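Local coordinates for protein MGS-M5 (Unidentified, PDB 4Q3N) that probably catalyses the NAD-dependent interconversion of L-lactate and pyruvate, as a member of the lactate/malate dehydrogenase family, at residues Ile304-Lys307 with Asn308-Asp311; Asn96-Ile99 with Ile100-Val103; Glu292-Asn295 with Ser296-Asn299; Ser144-Ser147 with Leu148-Ala151. All coordinates share one frame; numbering follows the deposited sequence.

Interaction 1 of 4, residues Ile304-Lys307 with Asn308-Asp311; sequences ILRK and NLDD
Arg306 and Asp310 form a salt bridge one helical turn apart, and Arg306 can be followed outward to it. CB leaves the helix away from the later turn. CG lies anti to the backbone N (chi1 -167°), and bends at the next two bonds turn the chain back along the helix. NE of Arg306 then lies 3.1 Å from Asp310 OD1, a weak bond. CZ passes over CB of Leu309, which sits 3.4 Å above one face of the guanidinium, toward its rim. NH2 of Arg306 gives the firmer bond, 2.9 Å to Asp310 OD1, and also pairs with the C-terminal carboxylate of Tyr314. NH1 bonds to the carbonyl oxygen of Gln268. One carboxylate oxygen thus takes both NE and NH2, with the two planes 39° apart. These partners fix the rotation of the guanidinium.

Lys307 repeats the i to i+4 pattern with Asp311. Its chain bends at chi2 and chi4, and NZ of Lys307 lies 2.8 Å from Asp311 OD2, on the syn lone pair. The second bond, from Lys307 NZ to Asp311 OD1, is weak at 3.2 Å.

On the buried side, Leu305 and Leu309 pack against helix 123-134. Main-chain bonds such as Asp310 N to Arg306 O (2.8 Å) run beneath the charged pairs. These are the last two turns of helix 292-311, an amphipathic helix with i to i+4 salt bridges along its polar side.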
loop_
_atom_site.group_PDB
_atom_site.type_symbol
_atom_site.label_atom_id
_atom_site.label_comp_id
_atom_site.label_asym_id
_atom_site.label_seq_id
_atom_site.Cartn_x
_atom_site.Cartn_y
_atom_site.Cartn_z
ATOM N N ILE A 304 37.678 16.949 -6.869
ATOM C CA ILE A 304 37.731 16.992 -5.412
ATOM C C ILE A 304 37.743 15.570 -4.844
ATOM O O ILE A 304 38.544 15.244 -3.980
ATOM C CB ILE A 304 36.516 17.807 -4.856
ATOM C CG1 ILE A 304 36.773 19.307 -5.093
ATOM C CG2 ILE A 304 36.309 17.541 -3.348
ATOM C CD1 ILE A 304 35.566 20.211 -4.777
ATOM N N LEU A 305 36.871 14.714 -5.366
ATOM C CA LEU A 305 36.801 13.327 -4.933
ATOM C C LEU A 305 38.021 12.550 -5.362
ATOM O O LEU A 305 38.581 11.735 -4.591
ATOM C CB LEU A 305 35.525 12.662 -5.482
ATOM C CG LEU A 305 34.199 13.263 -4.996
ATOM C CD1 LEU A 305 32.994 12.784 -5.866
ATOM C CD2 LEU A 305 33.971 12.895 -3.516
ATOM N N ARG A 306 38.496 12.818 -6.567
ATOM C CA ARG A 306 39.697 12.125 -7.010
ATOM C C ARG A 306 40.897 12.517 -6.110
ATOM O O ARG A 306 41.763 11.683 -5.790
ATOM C CB ARG A 306 39.992 12.422 -8.488
ATOM C CG ARG A 306 41.036 11.491 -9.094
ATOM C CD ARG A 306 40.598 10.026 -8.901
ATOM N NE ARG A 306 41.495 9.359 -7.974
ATOM C CZ ARG A 306 41.604 8.043 -7.814
ATOM N NH1 ARG A 306 40.835 7.203 -8.516
ATOM N NH2 ARG A 306 42.514 7.566 -6.962
ATOM N N LYS A 307 40.949 13.773 -5.682
ATOM C CA LYS A 307 42.077 14.196 -4.819
ATOM C C LYS A 307 41.982 13.503 -3.445
ATOM O O LYS A 307 43.002 13.066 -2.875
ATOM C CB LYS A 307 42.079 15.722 -4.653
ATOM C CG LYS A 307 43.178 16.283 -3.710
ATOM C CD LYS A 307 44.569 15.939 -4.229
ATOM C CE LYS A 307 45.633 16.792 -3.549
ATOM N NZ LYS A 307 45.483 16.754 -2.057
ATOM N N ASN A 308 40.757 13.445 -2.910
ATOM C CA ASN A 308 40.479 12.692 -1.692
ATOM C C ASN A 308 40.983 11.252 -1.830
ATOM O O ASN A 308 41.739 10.781 -1.004
ATOM C CB ASN A 308 38.977 12.678 -1.375
ATOM C CG ASN A 308 38.450 14.013 -0.849
ATOM O OD1 ASN A 308 39.201 14.870 -0.386
ATOM N ND2 ASN A 308 37.147 14.192 -0.938
ATOM N N LEU A 309 40.586 10.562 -2.899
ATOM C CA LEU A 309 40.999 9.173 -3.130
ATOM C C LEU A 309 42.511 9.039 -3.277
ATOM O O LEU A 309 43.091 8.114 -2.724
ATOM C CB LEU A 309 40.282 8.570 -4.373
ATOM C CG LEU A 309 38.781 8.294 -4.237
ATOM C CD1 LEU A 309 38.088 7.948 -5.598
ATOM C CD2 LEU A 309 38.456 7.215 -3.184
ATOM N N ASP A 310 43.149 9.937 -4.021
ATOM C CA ASP A 310 44.599 9.933 -4.126
ATOM C C ASP A 310 45.263 10.022 -2.741
ATOM O O ASP A 310 46.221 9.307 -2.422
ATOM C CB ASP A 310 45.089 11.114 -4.998
ATOM C CG ASP A 310 44.777 10.944 -6.485
ATOM O OD1 ASP A 310 44.402 9.826 -6.909
ATOM O OD2 ASP A 310 44.932 11.934 -7.238
ATOM N N ASP A 311 44.748 10.941 -1.944
ATOM C CA ASP A 311 45.276 11.193 -0.628
ATOM C C ASP A 311 45.082 9.995 0.278
ATOM O O ASP A 311 45.790 9.862 1.262
ATOM C CB ASP A 311 44.616 12.428 -0.018
ATOM C CG ASP A 311 45.126 13.714 -0.636
ATOM O OD1 ASP A 311 46.177 13.684 -1.327
ATOM O OD2 ASP A 311 44.481 14.761 -0.415
#

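Interaction 2 of 4, residues Asn96-Ile99 with Ile100-Val103; sequences NAEI and IKTV
Thr102 folds its hydroxyl back onto the helix and bonds to the carbonyl of Glu98. OG1 of Thr102 stands anti to its own carbonyl carbon (chi1 -64°), which puts it 3.1 Å from Glu98 O. The amide N of Thr102 also gives its hydrogen to Glu98 O, at 3.0 Å. The two donors arrive from opposite faces of the carbonyl plane, so this oxygen is gripped twice.

The other main-chain bonds are those of a regular alpha helix. Ile100 N meets Asn96 O, Lys101 N meets Ala97 O, and Val103 N meets Ile99 O at 2.9 Å.

The charged pair is Glu98 and Lys101. Their side chains lie alongside each other and point the same way. The chain of Lys101 is fully extended, and Lys101 CD passes 4.0 Å from Glu98 OE2. The charged ends stay beyond a salt bridge, with Glu98 OE2 4.4 Å from Lys101 NZ. A water joins them instead. Its oxygen accepts from Lys101 NZ at 2.9 Å and donates to Glu98 OE1 at 3.0 Å. The opposite charges probably still attract across this gap.

Apolar contact is slight within the turn. CG2 of Ile99 comes 4.4 Å from CG2 of Val103.

Most of the packing is made with other elements. Helix 89-109 is the crossover of the beta-alpha-beta unit between strands 74-77 and 115-118 of the Rossmann fold. Ile100 and Val103 rest on Ile77 of strand 74-77. Ile100 also packs on Leu126, Val129 and Ala130 of helix 123-134.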
loop_
_atom_site.group_PDB
_atom_site.type_symbol
_atom_site.label_atom_id
_atom_site.label_comp_id
_atom_site.label_asym_id
_atom_site.label_seq_id
_atom_site.Cartn_x
_atom_site.Cartn_y
_atom_site.Cartn_z
ATOM N N ASN A 96 37.732 5.950 8.362
ATOM C CA ASN A 96 36.496 5.431 7.743
ATOM C C ASN A 96 36.751 4.481 6.561
ATOM O O ASN A 96 36.074 3.465 6.407
ATOM C CB ASN A 96 35.576 6.582 7.300
ATOM C CG ASN A 96 34.816 7.193 8.473
ATOM O OD1 ASN A 96 33.978 6.535 9.097
ATOM N ND2 ASN A 96 35.119 8.444 8.790
ATOM N N ALA A 97 37.727 4.792 5.722
ATOM C CA ALA A 97 38.079 3.846 4.670
ATOM C C ALA A 97 38.481 2.467 5.226
ATOM O O ALA A 97 38.146 1.444 4.639
ATOM C CB ALA A 97 39.185 4.409 3.843
ATOM N N GLU A 98 39.211 2.432 6.352
ATOM C CA GLU A 98 39.619 1.151 6.922
ATOM C C GLU A 98 38.423 0.398 7.501
ATOM O O GLU A 98 38.355 -0.835 7.424
ATOM C CB GLU A 98 40.713 1.335 7.999
ATOM C CG GLU A 98 42.082 1.463 7.387
ATOM C CD GLU A 98 42.541 0.186 6.711
ATOM O OE1 GLU A 98 42.215 -0.901 7.229
ATOM O OE2 GLU A 98 43.222 0.268 5.659
ATOM N N ILE A 99 37.459 1.138 8.039
ATOM C CA ILE A 99 36.257 0.484 8.528
ATOM C C ILE A 99 35.494 -0.177 7.363
ATOM O O ILE A 99 35.113 -1.342 7.446
ATOM C CB ILE A 99 35.368 1.475 9.284
ATOM C CG1 ILE A 99 36.016 1.771 10.652
ATOM C CG2 ILE A 99 33.939 0.912 9.468
ATOM C CD1 ILE A 99 35.327 2.911 11.324
ATOM N N ILE A 100 35.286 0.574 6.285
ATOM C CA ILE A 100 34.584 0.060 5.104
ATOM C C ILE A 100 35.319 -1.159 4.551
ATOM O O ILE A 100 34.714 -2.178 4.242
ATOM C CB ILE A 100 34.465 1.164 4.033
ATOM C CG1 ILE A 100 33.611 2.314 4.579
ATOM C CG2 ILE A 100 33.895 0.648 2.751
ATOM C CD1 ILE A 100 32.145 1.925 4.874
ATOM N N LYS A 101 36.638 -1.055 4.437
ATOM C CA LYS A 101 37.427 -2.165 3.952
ATOM C C LYS A 101 37.155 -3.396 4.791
ATOM O O LYS A 101 36.889 -4.448 4.280
ATOM C CB LYS A 101 38.922 -1.823 3.997
ATOM C CG LYS A 101 39.814 -2.985 3.635
ATOM C CD LYS A 101 41.285 -2.564 3.582
ATOM C CE LYS A 101 42.165 -3.745 3.253
ATOM N NZ LYS A 101 43.594 -3.278 3.149
ATOM N N THR A 102 37.264 -3.268 6.104
ATOM C CA THR A 102 37.016 -4.407 6.987
ATOM C C THR A 102 35.595 -4.966 6.855
ATOM O O THR A 102 35.422 -6.156 6.802
ATOM C CB THR A 102 37.277 -4.007 8.422
ATOM O OG1 THR A 102 38.663 -3.681 8.522
ATOM C CG2 THR A 102 36.958 -5.144 9.402
ATOM N N VAL A 103 34.588 -4.102 6.817
ATOM C CA VAL A 103 33.217 -4.564 6.629
ATOM C C VAL A 103 33.090 -5.349 5.326
ATOM O O VAL A 103 32.526 -6.434 5.274
ATOM C CB VAL A 103 32.238 -3.391 6.611
ATOM C CG1 VAL A 103 30.833 -3.866 6.094
ATOM C CG2 VAL A 103 32.133 -2.810 8.009
HETATM O O HOH W 1 44.266 -2.582 5.835
#

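Interaction 3 of 4, residues Glu292-Asn295 with Ser296-Asn299; sequences EKEN and SQLN
Gln297 crosses Lys293 at a slant, one turn further along the same helix. The lysine is stretched straight out, with CG anti to the backbone N (chi1 174°). CG of Gln297 stands beside its own backbone N, and the chain runs back toward the start of the helix. Its amide therefore lies against the methylenes of the lysine and not against the ammonium. OE1 of Gln297 is 3.7 Å from CG of Lys293, and NE2 of Gln297 is 4.0 Å from CE of Lys293. The backbone N of Gln297 bonds to Lys293 O at 2.9 Å.

Gln297 also slants across Glu294. The amide and the carboxylate are nearly coplanar, 7° apart, but they do not pair. OE1 of Gln297 approaches CG of Glu294 at 4.2 Å. The carboxylate of Glu294 reaches on to the hydroxyl of Ser185. Without the amide of Gln297, as with an alanine here, the chain of Lys293 would probably be left freer to turn, with a gap beside its CG and CE.

On another side of the helix, Asn299 bends over the carbonyl of Asn295. The backbone N of Asn299 bonds to Asn295 O at 2.9 Å. ND2 of Asn295 is engaged by Asp264.

This is the first part of helix 292-311. Asn291 just before it bonds through OD1 to the amide of Glu294. Glu294, Gln297 and Leu298 touch Phe181 of strand 181-182. Leu298 also packs on Ile271 and Leu273 of strand 270-278.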
loop_
_atom_site.group_PDB
_atom_site.type_symbol
_atom_site.label_atom_id
_atom_site.label_comp_id
_atom_site.label_asym_id
_atom_site.label_seq_id
_atom_site.Cartn_x
_atom_site.Cartn_y
_atom_site.Cartn_z
ATOM N N GLU A 292 27.464 24.477 -19.958
ATOM C CA GLU A 292 28.874 24.752 -19.669
ATOM C C GLU A 292 29.153 24.908 -18.173
ATOM O O GLU A 292 30.122 24.349 -17.639
ATOM C CB GLU A 292 29.286 26.000 -20.441
ATOM C CG GLU A 292 30.684 26.478 -20.220
ATOM C CD GLU A 292 30.998 27.717 -21.068
ATOM O OE1 GLU A 292 30.243 27.984 -22.037
ATOM O OE2 GLU A 292 31.995 28.415 -20.761
ATOM N N LYS A 293 28.303 25.666 -17.492
ATOM C CA LYS A 293 28.434 25.823 -16.047
ATOM C C LYS A 293 28.372 24.478 -15.309
ATOM O O LYS A 293 29.240 24.161 -14.506
ATOM C CB LYS A 293 27.350 26.764 -15.524
ATOM C CG LYS A 293 27.303 26.889 -14.008
ATOM C CD LYS A 293 26.256 27.918 -13.563
ATOM C CE LYS A 293 26.105 27.942 -12.029
ATOM N NZ LYS A 293 25.160 28.975 -11.498
ATOM N N GLU A 294 27.355 23.675 -15.600
ATOM C CA GLU A 294 27.153 22.390 -14.904
ATOM C C GLU A 294 28.302 21.419 -15.185
ATOM O O GLU A 294 28.747 20.673 -14.306
ATOM C CB GLU A 294 25.813 21.772 -15.358
ATOM C CG GLU A 294 24.638 22.577 -14.929
ATOM C CD GLU A 294 23.386 22.286 -15.761
ATOM O OE1 GLU A 294 23.491 21.615 -16.820
ATOM O OE2 GLU A 294 22.308 22.773 -15.372
ATOM N N ASN A 295 28.785 21.418 -16.426
ATOM C CA ASN A 295 29.865 20.515 -16.762
ATOM C C ASN A 295 31.125 20.880 -15.966
ATOM O O ASN A 295 31.855 20.018 -15.460
ATOM C CB ASN A 295 30.157 20.554 -18.263
ATOM C CG ASN A 295 30.723 19.238 -18.771
ATOM O OD1 ASN A 295 30.318 18.165 -18.332
ATOM N ND2 ASN A 295 31.677 19.317 -19.674
ATOM N N SER A 296 31.367 22.178 -15.882
ATOM C CA SER A 296 32.449 22.694 -15.060
ATOM C C SER A 296 32.256 22.289 -13.593
ATOM O O SER A 296 33.210 21.875 -12.905
ATOM C CB SER A 296 32.530 24.204 -15.203
ATOM O OG SER A 296 33.558 24.706 -14.390
ATOM N N GLN A 297 31.032 22.411 -13.100
ATOM C CA GLN A 297 30.778 22.081 -11.703
ATOM C C GLN A 297 30.964 20.584 -11.478
ATOM O O GLN A 297 31.444 20.172 -10.424
ATOM C CB GLN A 297 29.375 22.531 -11.271
ATOM C CG GLN A 297 29.170 24.078 -11.228
ATOM C CD GLN A 297 27.721 24.397 -10.912
ATOM O OE1 GLN A 297 26.805 24.018 -11.659
ATOM N NE2 GLN A 297 27.494 24.987 -9.758
ATOM N N LEU A 298 30.590 19.756 -12.458
ATOM C CA LEU A 298 30.761 18.304 -12.306
ATOM C C LEU A 298 32.268 17.957 -12.282
ATOM O O LEU A 298 32.751 17.176 -11.433
ATOM C CB LEU A 298 30.012 17.541 -13.439
ATOM C CG LEU A 298 30.096 16.019 -13.237
ATOM C CD1 LEU A 298 29.382 15.595 -11.958
ATOM C CD2 LEU A 298 29.595 15.224 -14.477
ATOM N N ASN A 299 33.018 18.575 -13.182
ATOM C CA ASN A 299 34.477 18.420 -13.196
ATOM C C ASN A 299 35.102 18.824 -11.841
ATOM O O ASN A 299 35.954 18.125 -11.301
ATOM C CB ASN A 299 35.111 19.245 -14.327
ATOM C CG ASN A 299 34.815 18.681 -15.753
ATOM O OD1 ASN A 299 34.529 17.511 -15.946
ATOM N ND2 ASN A 299 34.904 19.549 -16.745
#

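Interaction 4 of 4, residues Ser144-Ser147 with Leu148-Ala151; sequences SGTS and LDTA
With chi1 at -69° the hydroxyl of Thr150 sits beside its own backbone N, on the side of the preceding turn, where OG1 meets the carbonyl of Thr146. This is the N-terminal start of helix 147-161, entered through a type II' turn from Ser144 to Ser147. Thr146 is the N-cap residue, but its side chain makes no capping bond and reaches Ile172 O instead.

Thr146 O takes two hydrogens, from Thr150 OG1 at 2.8 Å and from Thr150 N at 2.9 Å. They come from opposite faces of its carbonyl plane. The same hydroxyl is bonded to Ile172 N, so it ties the helix start to strand 168-173. With a valine in its place the hydroxyl would be gone, and Ile172 N would probably lose this partner while Thr146 O kept just one of its two bonds from this residue.

Ser147 closes the turn. Ser147 OG, between the backbone N and the carbonyl carbon (chi1 55°), bonds to Ser144 O at 2.7 Å. That oxygen also accepts from Ser147 N.

Asp149 crosses Thr146 at about a right angle, and OD2 of Asp149 lies 3.2 Å from CA of Thr146. OD2 also bonds to His176 ND1, consistent with the aspartate-histidine pair of lactate dehydrogenases. Across the subunit interface, Leu148 packs on His50 of a second subunit. A water oxygen accepts from Asp149 N at 2.9 Å and donates to Gly145 O at 2.8 Å.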
loop_
_atom_site.group_PDB
_atom_site.type_symbol
_atom_site.label_atom_id
_atom_site.label_comp_id
_atom_site.label_asym_id
_atom_site.label_seq_id
_atom_site.Cartn_x
_atom_site.Cartn_y
_atom_site.Cartn_z
ATOM N N SER A 144 24.494 5.919 -1.821
ATOM C CA SER A 144 23.243 6.662 -1.860
ATOM C C SER A 144 23.406 8.051 -2.531
ATOM O O SER A 144 22.397 8.658 -2.942
ATOM C CB SER A 144 22.658 6.815 -0.456
ATOM O OG SER A 144 23.584 7.352 0.455
ATOM N N GLY A 145 24.642 8.539 -2.627
ATOM C CA GLY A 145 24.932 9.722 -3.432
ATOM C C GLY A 145 24.003 10.893 -3.149
ATOM O O GLY A 145 23.754 11.251 -1.997
ATOM N N THR A 146 23.486 11.505 -4.200
ATOM C CA THR A 146 22.690 12.726 -4.038
ATOM C C THR A 146 21.177 12.415 -4.133
ATOM O O THR A 146 20.357 13.285 -4.448
ATOM C CB THR A 146 23.088 13.757 -5.108
ATOM O OG1 THR A 146 23.124 13.095 -6.372
ATOM C CG2 THR A 146 24.524 14.356 -4.825
ATOM N N SER A 147 20.793 11.167 -3.872
ATOM C CA SER A 147 19.353 10.835 -3.920
ATOM C C SER A 147 18.569 11.668 -2.892
ATOM O O SER A 147 17.525 12.221 -3.195
ATOM C CB SER A 147 19.147 9.325 -3.658
ATOM O OG SER A 147 19.784 8.980 -2.406
ATOM N N LEU A 148 19.094 11.803 -1.674
ATOM C CA LEU A 148 18.422 12.630 -0.655
ATOM C C LEU A 148 18.509 14.128 -0.977
ATOM O O LEU A 148 17.545 14.881 -0.758
ATOM C CB LEU A 148 19.033 12.361 0.740
ATOM C CG LEU A 148 18.592 13.278 1.898
ATOM C CD1 LEU A 148 17.043 13.177 2.195
ATOM C CD2 LEU A 148 19.442 13.047 3.136
ATOM N N ASP A 149 19.664 14.587 -1.446
ATOM C CA ASP A 149 19.774 15.989 -1.842
ATOM C C ASP A 149 18.702 16.304 -2.903
ATOM O O ASP A 149 18.117 17.375 -2.922
ATOM C CB ASP A 149 21.174 16.314 -2.402
ATOM C CG ASP A 149 22.295 15.876 -1.450
ATOM O OD1 ASP A 149 22.589 16.628 -0.540
ATOM O OD2 ASP A 149 22.771 14.727 -1.540
ATOM N N THR A 150 18.508 15.364 -3.793
ATOM C CA THR A 150 17.517 15.490 -4.874
ATOM C C THR A 150 16.069 15.551 -4.311
ATOM O O THR A 150 15.256 16.407 -4.722
ATOM C CB THR A 150 17.665 14.323 -5.869
ATOM O OG1 THR A 150 18.929 14.484 -6.582
ATOM C CG2 THR A 150 16.473 14.313 -6.892
ATOM N N ALA A 151 15.765 14.699 -3.339
ATOM C CA ALA A 151 14.462 14.773 -2.676
ATOM C C ALA A 151 14.278 16.110 -1.974
ATOM O O ALA A 151 13.181 16.631 -1.913
ATOM C CB ALA A 151 14.289 13.628 -1.654
HETATM O O HOH W 2 21.732 12.697 -0.688
#

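In the fold
All four are contacts between successive turns or at a helix start. Interactions 1 and 3 share helix 292-311, toward its end and at its beginning, with centres about 18 Å apart. Interaction 2 lies in the NAD-binding Rossmann part, yet it and interaction 1 both border helix 123-134. These three are partly buried, and their outer sides differ: direct salt bridges in 1, a water between charges in 2, and an amide against a lysine chain in 3. Interaction 4 is wholly buried, its centre about 6 Å from the chain centre. There hydroxyls, main-chain carbonyls and a water do the work, and another subunit packs close by.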